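Local coordinates for Udp-n-acetylglucosamine pyrophosphorylase (Trypanosoma brucei, PDB 4BQH), which probably catalyses the formation of UDP-N-acetylglucosamine and diphosphate from UTP and N-acetyl-alpha-D-glucosamine 1-phosphate, and here carries a bound allosteric inhibitor, at residues A[51-54]-A[55-59]; A[39-43]-A[44-48]; A[19-22]-A[23-26]. All coordinates share one frame; numbering follows the deposited sequence.

Interaction 1: A[51-54]-A[55-59]. With 9VU ((3S)-3-[2-(1,3-benzodioxol-5-yl)-2-oxidanylidene-ethyl]-4-bromanyl-5-methyl-3-oxidanyl-1H-indol-2-one), chain C.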
loop_
_atom_site.group_PDB
_atom_site.type_symbol
_atom_site.label_atom_id
_atom_site.label_comp_id
_atom_site.label_asym_id
_atom_site.label_seq_id
_atom_site.Cartn_x
_atom_site.Cartn_y
_atom_site.Cartn_z
ATOM N N PHE A 51 14.086 -14.929 -16.887
ATOM C CA PHE A 51 15.251 -14.157 -17.325
ATOM C C PHE A 51 15.202 -13.809 -18.803
ATOM O O PHE A 51 15.539 -12.685 -19.181
ATOM C CB PHE A 51 16.563 -14.865 -16.909
ATOM C CG PHE A 51 16.822 -14.803 -15.433
ATOM C CD1 PHE A 51 17.405 -13.667 -14.863
ATOM C CD2 PHE A 51 16.453 -15.853 -14.593
ATOM C CE1 PHE A 51 17.612 -13.593 -13.494
ATOM C CE2 PHE A 51 16.665 -15.786 -13.223
ATOM C CZ PHE A 51 17.252 -14.664 -12.669
ATOM N N ARG A 52 14.734 -14.731 -19.656
ATOM C CA ARG A 52 14.571 -14.389 -21.076
ATOM C C ARG A 52 13.584 -13.244 -21.282
ATOM O O ARG A 52 13.840 -12.318 -22.051
ATOM C CB ARG A 52 14.056 -15.583 -21.879
ATOM C CG ARG A 52 15.114 -16.611 -22.193
ATOM C CD ARG A 52 14.535 -17.733 -23.052
ATOM N NE ARG A 52 14.166 -17.265 -24.390
ATOM C CZ ARG A 52 15.006 -17.116 -25.414
ATOM N NH1 ARG A 52 16.302 -17.381 -25.280
ATOM N NH2 ARG A 52 14.547 -16.693 -26.591
ATOM N N HIS A 53 12.450 -13.325 -20.589
ATOM C CA HIS A 53 11.453 -12.272 -20.642
ATOM C C HIS A 53 12.067 -10.949 -20.243
ATOM O O HIS A 53 11.815 -9.924 -20.863
ATOM C CB HIS A 53 10.262 -12.620 -19.741
ATOM C CG HIS A 53 9.304 -11.482 -19.565
ATOM N ND1 HIS A 53 8.631 -10.935 -20.605
ATOM C CD2 HIS A 53 8.949 -10.758 -18.435
ATOM C CE1 HIS A 53 7.871 -9.915 -20.152
ATOM N NE2 HIS A 53 8.048 -9.823 -18.823
ATOM N N PHE A 54 12.898 -10.944 -19.205
ATOM C CA PHE A 54 13.502 -9.672 -18.788
ATOM C C PHE A 54 14.505 -9.041 -19.758
ATOM O O PHE A 54 14.688 -7.816 -19.743
ATOM C CB PHE A 54 14.026 -9.751 -17.358
ATOM C CG PHE A 54 12.989 -9.335 -16.341
ATOM C CD1 PHE A 54 12.742 -7.970 -16.109
ATOM C CD2 PHE A 54 12.211 -10.290 -15.679
ATOM C CE1 PHE A 54 11.770 -7.566 -15.195
ATOM C CE2 PHE A 54 11.230 -9.891 -14.754
ATOM C CZ PHE A 54 11.000 -8.528 -14.532
ATOM N N ASN A 55 15.143 -9.855 -20.607
ATOM C CA ASN A 55 15.897 -9.268 -21.727
ATOM C C ASN A 55 14.994 -8.431 -22.636
ATOM O O ASN A 55 15.370 -7.336 -23.062
ATOM C CB ASN A 55 16.603 -10.350 -22.548
ATOM C CG ASN A 55 17.584 -11.167 -21.724
ATOM O OD1 ASN A 55 18.242 -10.662 -20.796
ATOM N ND2 ASN A 55 17.697 -12.447 -22.076
ATOM N N ASP A 56 13.790 -8.933 -22.917
ATOM C CA ASP A 56 12.822 -8.171 -23.724
ATOM C C ASP A 56 12.354 -6.931 -22.983
ATOM O O ASP A 56 12.143 -5.889 -23.591
ATOM C CB ASP A 56 11.586 -9.025 -24.025
ATOM C CG ASP A 56 11.868 -10.139 -25.003
ATOM O OD1 ASP A 56 12.847 -10.032 -25.770
ATOM O OD2 ASP A 56 11.108 -11.134 -25.010
ATOM N N VAL A 57 12.179 -7.069 -21.670
ATOM C CA VAL A 57 11.761 -5.941 -20.844
ATOM C C VAL A 57 12.827 -4.849 -20.938
ATOM O O VAL A 57 12.517 -3.670 -21.168
ATOM C CB VAL A 57 11.555 -6.377 -19.375
ATOM C CG1 VAL A 57 11.305 -5.156 -18.491
ATOM C CG2 VAL A 57 10.383 -7.355 -19.273
ATOM N N LEU A 58 14.092 -5.236 -20.788
ATOM C CA LEU A 58 15.165 -4.236 -20.824
ATOM C C LEU A 58 15.173 -3.531 -22.169
ATOM O O LEU A 58 15.234 -2.301 -22.245
ATOM C CB LEU A 58 16.535 -4.876 -20.600
ATOM C CG LEU A 58 17.736 -3.913 -20.713
ATOM C CD1 LEU A 58 17.708 -2.911 -19.561
ATOM C CD2 LEU A 58 19.028 -4.729 -20.698
ATOM N N ARG A 59 15.078 -4.316 -23.236
ATOM C CA ARG A 59 15.177 -3.757 -24.573
ATOM C C ARG A 59 14.079 -2.722 -24.836
ATOM O O ARG A 59 14.365 -1.604 -25.302
ATOM C CB ARG A 59 15.100 -4.874 -25.597
ATOM C CG ARG A 59 15.421 -4.428 -27.004
ATOM C CD ARG A 59 15.206 -5.591 -27.936
ATOM N NE ARG A 59 15.466 -5.236 -29.325
ATOM C CZ ARG A 59 15.483 -6.138 -30.297
ATOM N NH1 ARG A 59 15.244 -7.409 -29.999
ATOM N NH2 ARG A 59 15.734 -5.769 -31.545
HETATM O OAN 9VU C . 9.462 -12.628 -14.925
HETATM C CAH 9VU C . 8.324 -12.843 -14.465
HETATM N NAG 9VU C . 7.934 -14.017 -13.960
HETATM C CAC 9VU C . 6.630 -13.919 -13.582
HETATM C CAB 9VU C . 5.841 -14.860 -13.053
HETATM C CAA 9VU C . 4.493 -14.631 -12.736
HETATM C CAF 9VU C . 3.969 -13.361 -13.008
HETATM C CAJ 9VU C . 2.594 -13.079 -12.706
HETATM C CAE 9VU C . 4.842 -12.402 -13.569
HETATM BR BRA 9VU C . 4.111 -10.673 -13.862
HETATM C CAD 9VU C . 6.147 -12.673 -13.850
HETATM C CAI 9VU C . 7.234 -11.930 -14.435
HETATM O OAL 9VU C . 6.936 -11.627 -15.800
HETATM C CAM 9VU C . 7.537 -10.551 -13.789
HETATM C CAO 9VU C . 8.089 -10.648 -12.352
HETATM O OAP 9VU C . 8.402 -11.769 -11.924
HETATM C CAQ 9VU C . 8.259 -9.438 -11.615
HETATM C CAV 9VU C . 7.671 -8.230 -11.997
HETATM C CAU 9VU C . 7.855 -7.100 -11.292
HETATM O OAY 9VU C . 7.344 -5.855 -11.525
HETATM C CAX 9VU C . 8.186 -4.982 -10.722
HETATM O OAW 9VU C . 8.602 -5.826 -9.642
HETATM C CAT 9VU C . 8.587 -7.085 -10.178
HETATM C CAS 9VU C . 9.172 -8.211 -9.737
HETATM C CAR 9VU C . 9.013 -9.408 -10.435
HETATM O O HOH W 1 17.598 -11.190 -18.003
HETATM O O HOH W 2 8.850 -11.408 -23.354
#
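His53 and Val57, one helical turn apart, meet through a methyl group laid over the imidazole. Val57 CG2 sits 3.7 Å from the centroid of the His53 ring, 24° off its normal, a CH-pi contact displaced toward the rim. Followed outward from CB, the His53 side chain first swings CG anti to the backbone N (chi1 170°). Water 2 is hydrogen-bonded to ND1 in the ring plane and donates to Asp56 OD2, bridging the imidazole and the carboxylate. On the other branch CD2 approaches the hydroxyl of the inhibitor, 3.4 Å from 9VU OAL. At the tip CE1 and NE2 lie against Val57 CG2, NE2 the closer at 3.4 Å. Phe54 supplies the second aromatic wall. Its CD1 lies 3.8 Å from Val57 CB, side by side with the valine, and across the ring CE2 comes within 3.3 Å of 9VU OAN, which stands at the ring edge. CE2 also nears the linker carbon CAM, and CZ lies 4.1 Å from both CAM and the benzodioxole carbon CAQ; the ring of Tyr380 meets Phe54 at a steep angle. All this lies on the first turns of helix 51-64, whose i to i+4 bonds run from Asn55 N to Phe51 O, from Val57 N to His53 O and from Leu58 N to Phe54 O. His53 and Phe54 form part of the pocket of an allosteric inhibitor in this UDPGP-family enzyme. On another side of the helix Asn55 folds its amide back toward the preceding turn, CG anti to the carbonyl carbon (chi1 -60°). There water 1 donates both to Phe51 O and, at 2.9 Å, to Asn55 OD1, while ND2 donates to Ala18 O.

Interaction 2: A[39-43]-A[44-48]. With 9VU ((3S)-3-[2-(1,3-benzodioxol-5-yl)-2-oxidanylidene-ethyl]-4-bromanyl-5-methyl-3-oxidanyl-1H-indol-2-one), chain C.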
loop_
_atom_site.group_PDB
_atom_site.type_symbol
_atom_site.label_atom_id
_atom_site.label_comp_id
_atom_site.label_asym_id
_atom_site.label_seq_id
_atom_site.Cartn_x
_atom_site.Cartn_y
_atom_site.Cartn_z
ATOM N N THR A 39 22.738 -19.357 -5.968
ATOM C CA THR A 39 21.562 -20.227 -5.927
ATOM C C THR A 39 20.496 -19.712 -4.944
ATOM O O THR A 39 19.301 -19.625 -5.298
ATOM C CB THR A 39 21.965 -21.694 -5.603
ATOM O OG1 THR A 39 22.805 -22.213 -6.654
ATOM C CG2 THR A 39 20.737 -22.568 -5.478
ATOM N N ALA A 40 20.909 -19.355 -3.722
ATOM C CA ALA A 40 19.955 -18.889 -2.723
ATOM C C ALA A 40 19.275 -17.612 -3.228
ATOM O O ALA A 40 18.069 -17.460 -3.088
ATOM C CB ALA A 40 20.629 -18.621 -1.382
ATOM N N GLN A 41 20.061 -16.718 -3.826
ATOM C CA GLN A 41 19.497 -15.443 -4.297
ATOM C C GLN A 41 18.483 -15.670 -5.406
ATOM O O GLN A 41 17.365 -15.178 -5.321
ATOM C CB GLN A 41 20.580 -14.484 -4.760
ATOM C CG GLN A 41 20.017 -13.144 -5.237
ATOM C CD GLN A 41 21.054 -12.272 -5.931
ATOM O OE1 GLN A 41 22.058 -12.771 -6.442
ATOM N NE2 GLN A 41 20.807 -10.952 -5.957
ATOM N N ILE A 42 18.863 -16.415 -6.432
ATOM C CA ILE A 42 17.970 -16.614 -7.582
ATOM C C ILE A 42 16.716 -17.394 -7.160
ATOM O O ILE A 42 15.619 -17.114 -7.642
ATOM C CB ILE A 42 18.702 -17.287 -8.757
ATOM C CG1 ILE A 42 19.807 -16.372 -9.297
ATOM C CG2 ILE A 42 17.747 -17.689 -9.877
ATOM C CD1 ILE A 42 20.811 -17.115 -10.161
ATOM N N THR A 43 16.886 -18.324 -6.221
ATOM C CA THR A 43 15.771 -19.119 -5.666
ATOM C C THR A 43 14.810 -18.333 -4.763
ATOM O O THR A 43 13.585 -18.388 -4.947
ATOM C CB THR A 43 16.318 -20.366 -4.908
ATOM O OG1 THR A 43 17.105 -21.152 -5.813
ATOM C CG2 THR A 43 15.190 -21.222 -4.379
ATOM N N ASN A 44 15.361 -17.609 -3.793
ATOM C CA ASN A 44 14.591 -16.992 -2.720
ATOM C C ASN A 44 14.277 -15.526 -2.921
ATOM O O ASN A 44 13.312 -15.028 -2.328
ATOM C CB ASN A 44 15.320 -17.147 -1.392
ATOM C CG ASN A 44 15.629 -18.590 -1.080
ATOM O OD1 ASN A 44 14.883 -19.493 -1.478
ATOM N ND2 ASN A 44 16.741 -18.821 -0.395
ATOM N N GLU A 45 15.102 -14.831 -3.706
ATOM C CA GLU A 45 14.918 -13.381 -3.895
ATOM C C GLU A 45 14.444 -13.042 -5.294
ATOM O O GLU A 45 13.924 -11.947 -5.498
ATOM C CB GLU A 45 16.215 -12.608 -3.634
ATOM C CG GLU A 45 16.744 -12.784 -2.224
ATOM C CD GLU A 45 18.015 -11.984 -2.019
ATOM O OE1 GLU A 45 17.994 -10.751 -2.230
ATOM O OE2 GLU A 45 19.037 -12.586 -1.662
ATOM N N LEU A 46 14.688 -13.934 -6.253
ATOM C CA LEU A 46 14.187 -13.750 -7.631
ATOM C C LEU A 46 13.295 -14.912 -8.080
ATOM O O LEU A 46 13.277 -15.286 -9.258
ATOM C CB LEU A 46 15.339 -13.536 -8.633
ATOM C CG LEU A 46 16.032 -12.183 -8.408
ATOM C CD1 LEU A 46 17.331 -12.454 -7.693
ATOM C CD2 LEU A 46 16.253 -11.438 -9.723
ATOM N N ALA A 47 12.580 -15.495 -7.123
ATOM C CA ALA A 47 11.674 -16.605 -7.418
ATOM C C ALA A 47 10.725 -16.219 -8.557
ATOM O O ALA A 47 10.171 -15.108 -8.568
ATOM C CB ALA A 47 10.888 -16.987 -6.167
ATOM N N GLY A 48 10.573 -17.112 -9.526
ATOM C CA GLY A 48 9.601 -16.932 -10.591
ATOM C C GLY A 48 10.033 -16.027 -11.732
ATOM O O GLY A 48 9.423 -16.072 -12.802
HETATM O OAN 9VU C . 9.462 -12.628 -14.925
HETATM C CAH 9VU C . 8.324 -12.843 -14.465
HETATM N NAG 9VU C . 7.934 -14.017 -13.960
HETATM C CAC 9VU C . 6.630 -13.919 -13.582
HETATM C CAB 9VU C . 5.841 -14.860 -13.053
HETATM C CAA 9VU C . 4.493 -14.631 -12.736
HETATM C CAF 9VU C . 3.969 -13.361 -13.008
HETATM C CAJ 9VU C . 2.594 -13.079 -12.706
HETATM C CAE 9VU C . 4.842 -12.402 -13.569
HETATM BR BRA 9VU C . 4.111 -10.673 -13.862
HETATM C CAD 9VU C . 6.147 -12.673 -13.850
HETATM C CAI 9VU C . 7.234 -11.930 -14.435
HETATM O OAL 9VU C . 6.936 -11.627 -15.800
HETATM C CAM 9VU C . 7.537 -10.551 -13.789
HETATM C CAO 9VU C . 8.089 -10.648 -12.352
HETATM O OAP 9VU C . 8.402 -11.769 -11.924
HETATM C CAQ 9VU C . 8.259 -9.438 -11.615
HETATM C CAV 9VU C . 7.671 -8.230 -11.997
HETATM C CAU 9VU C . 7.855 -7.100 -11.292
HETATM O OAY 9VU C . 7.344 -5.855 -11.525
HETATM C CAX 9VU C . 8.186 -4.982 -10.722
HETATM O OAW 9VU C . 8.602 -5.826 -9.642
HETATM C CAT 9VU C . 8.587 -7.085 -10.178
HETATM C CAS 9VU C . 9.172 -8.211 -9.737
HETATM C CAR 9VU C . 9.013 -9.408 -10.435
HETATM O O HOH W 3 18.058 -9.781 -4.788
#
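Gln41 CG packs against Leu46 CD1 at 3.7 Å, the two side chains running the same way where the helix gives out. Gln41 stretches fully from the backbone, CG anti to N (chi1 -179°) and the chain extended beyond it, which carries the amide out to Ile231 N, bonded to OE1. Glu45 is extended too, but its CG is anti to the carbonyl carbon (chi1 -60°). It crosses Gln41 at a slant, with OE2 3.7 Å from Gln41 CG and the amide and carboxylate planes 44° apart. Water 3 joins the two ends, accepting from Gln41 NE2 and donating to Glu45 OE1 at 2.7 Å; OE1 also forms a salt bridge with Arg230. This is the C-terminal end of helix 32-44, where Gln41 O accepts from both Glu45 N and Leu46 N, the latter at 3.1 Å and in the carbonyl plane. Two residues earlier Thr39 O is likewise gripped twice, by Thr43 N and by Thr43 OG1 at 2.7 Å, from opposite faces of its plane. Beyond the helix the chain runs through Ala47 to Gly48, whose O accepts the lactam N-H of the inhibitor, 9VU NAG, at 2.8 Å.

Interaction 3: A[19-22]-A[23-26]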
loop_
_atom_site.group_PDB
_atom_site.type_symbol
_atom_site.label_atom_id
_atom_site.label_comp_id
_atom_site.label_asym_id
_atom_site.label_seq_id
_atom_site.Cartn_x
_atom_site.Cartn_y
_atom_site.Cartn_z
ATOM N N ASN A 19 20.460 -16.043 -22.477
ATOM C CA ASN A 19 21.365 -14.984 -22.935
ATOM C C ASN A 19 22.087 -14.280 -21.777
ATOM O O ASN A 19 22.450 -13.105 -21.872
ATOM C CB ASN A 19 20.639 -13.974 -23.840
ATOM C CG ASN A 19 20.464 -14.483 -25.253
ATOM O OD1 ASN A 19 19.422 -14.271 -25.870
ATOM N ND2 ASN A 19 21.483 -15.160 -25.772
ATOM N N GLN A 20 22.295 -15.007 -20.685
ATOM C CA GLN A 20 22.975 -14.458 -19.518
ATOM C C GLN A 20 24.025 -15.471 -19.068
ATOM O O GLN A 20 24.108 -15.847 -17.893
ATOM C CB GLN A 20 21.954 -14.135 -18.406
ATOM C CG GLN A 20 20.985 -13.003 -18.789
ATOM C CD GLN A 20 21.644 -11.636 -18.904
ATOM O OE1 GLN A 20 22.729 -11.411 -18.377
ATOM N NE2 GLN A 20 20.983 -10.705 -19.593
ATOM N N ASP A 21 24.831 -15.918 -20.025
ATOM C CA ASP A 21 25.683 -17.088 -19.791
ATOM C C ASP A 21 26.745 -16.917 -18.706
ATOM O O ASP A 21 27.211 -17.910 -18.135
ATOM C CB ASP A 21 26.316 -17.551 -21.102
ATOM C CG ASP A 21 25.333 -18.252 -22.010
ATOM O OD1 ASP A 21 24.195 -18.573 -21.584
ATOM O OD2 ASP A 21 25.713 -18.499 -23.179
ATOM N N HIS A 22 27.133 -15.674 -18.412
ATOM C CA HIS A 22 28.092 -15.419 -17.327
ATOM C C HIS A 22 27.550 -15.843 -15.970
ATOM O O HIS A 22 28.302 -16.284 -15.101
ATOM C CB HIS A 22 28.559 -13.966 -17.343
ATOM C CG HIS A 22 27.444 -12.960 -17.134
ATOM N ND1 HIS A 22 26.426 -12.808 -18.013
ATOM C CD2 HIS A 22 27.202 -12.059 -16.087
ATOM C CE1 HIS A 22 25.579 -11.856 -17.552
ATOM N NE2 HIS A 22 26.062 -11.395 -16.380
ATOM N N ILE A 23 26.229 -15.757 -15.785
ATOM C CA ILE A 23 25.600 -16.230 -14.551
ATOM C C ILE A 23 25.566 -17.760 -14.525
ATOM O O ILE A 23 25.802 -18.381 -13.492
ATOM C CB ILE A 23 24.170 -15.669 -14.409
ATOM C CG1 ILE A 23 24.216 -14.128 -14.465
ATOM C CG2 ILE A 23 23.505 -16.156 -13.130
ATOM C CD1 ILE A 23 22.891 -13.473 -14.179
ATOM N N LEU A 24 25.238 -18.355 -15.668
ATOM C CA LEU A 24 25.162 -19.803 -15.793
ATOM C C LEU A 24 26.528 -20.378 -15.448
ATOM O O LEU A 24 26.621 -21.322 -14.676
ATOM C CB LEU A 24 24.736 -20.189 -17.213
ATOM C CG LEU A 24 24.412 -21.652 -17.493
ATOM C CD1 LEU A 24 23.332 -22.170 -16.552
ATOM C CD2 LEU A 24 23.990 -21.783 -18.947
ATOM N N THR A 25 27.575 -19.741 -15.965
ATOM C CA THR A 25 28.983 -20.094 -15.683
ATOM C C THR A 25 29.299 -20.068 -14.189
ATOM O O THR A 25 29.880 -21.029 -13.642
ATOM C CB THR A 25 29.930 -19.131 -16.438
ATOM O OG1 THR A 25 29.798 -19.366 -17.841
ATOM C CG2 THR A 25 31.403 -19.324 -16.040
ATOM N N ALA A 26 28.920 -18.974 -13.529
ATOM C CA ALA A 26 29.089 -18.865 -12.088
ATOM C C ALA A 26 28.365 -20.025 -11.374
ATOM O O ALA A 26 28.963 -20.704 -10.539
ATOM C CB ALA A 26 28.629 -17.503 -11.593
#
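Thr25 OG1 folds back one turn to donate to Asp21 O at 3.0 Å, in the opening turn of helix 21-29, for which Gln20 is the N-cap residue. Asp21 O accepts twice, since Thr25 N also reaches it, at 2.9 Å, and the two donors come from opposite faces of the carbonyl plane. Beside this grip, Leu24 CD2 lies alongside Asp21 OD1. At the cap itself Ile23 N donates to Gln20 O from above the carbonyl plane, a bond spanning three residues, and farther along Ala26 N is bonded to His22 O. His22 CG holds the unusual place between its backbone N and carbonyl carbon (chi1 61°); this turns the ring back over the next peptide, with Ile23 N over one face. Ile23 CG1 makes a CH-pi contact with the His22 ring, 4.0 Å from its centroid and 16° off the normal, NE2 being its nearest ring atom at 3.8 Å. The next shell fixes these side chains. Ile23 packs on Leu15 of helix 7-15 and Ile42 of helix 32-44. His22 NE2 is hydrogen-bonded to Ile223 O, and Gln20 turns its amide to the same loop, OE1 accepting from Ile223 N and NE2 donating to Gly221 O.

Overall arrangement
Along the chain the order is interaction 3, interaction 2, interaction 1, at the start of helix 21-29, the end of helix 32-44 and the first turns of helix 51-64. Their centres lie 15 to 17 Å apart, all on the same side of the chain's centre. Each pair touches: Ile42 CD1 packs on Ile23 CG2 at 4.1 Å, Phe51 CE2 on Ile42 CG2 at 4.0 Å, and Asn55 OD1 probably bonds to Gln20 NE2 at 3.0 Å. The inhibitor also bonds Asp50 N between interactions 2 and 1, whereas the Gln20 side chain stays about 12 Å from it. The three helices form one N-terminal cluster; interactions 1 and 2 border the inhibitor site, and interaction 3 lies behind, in contact with both.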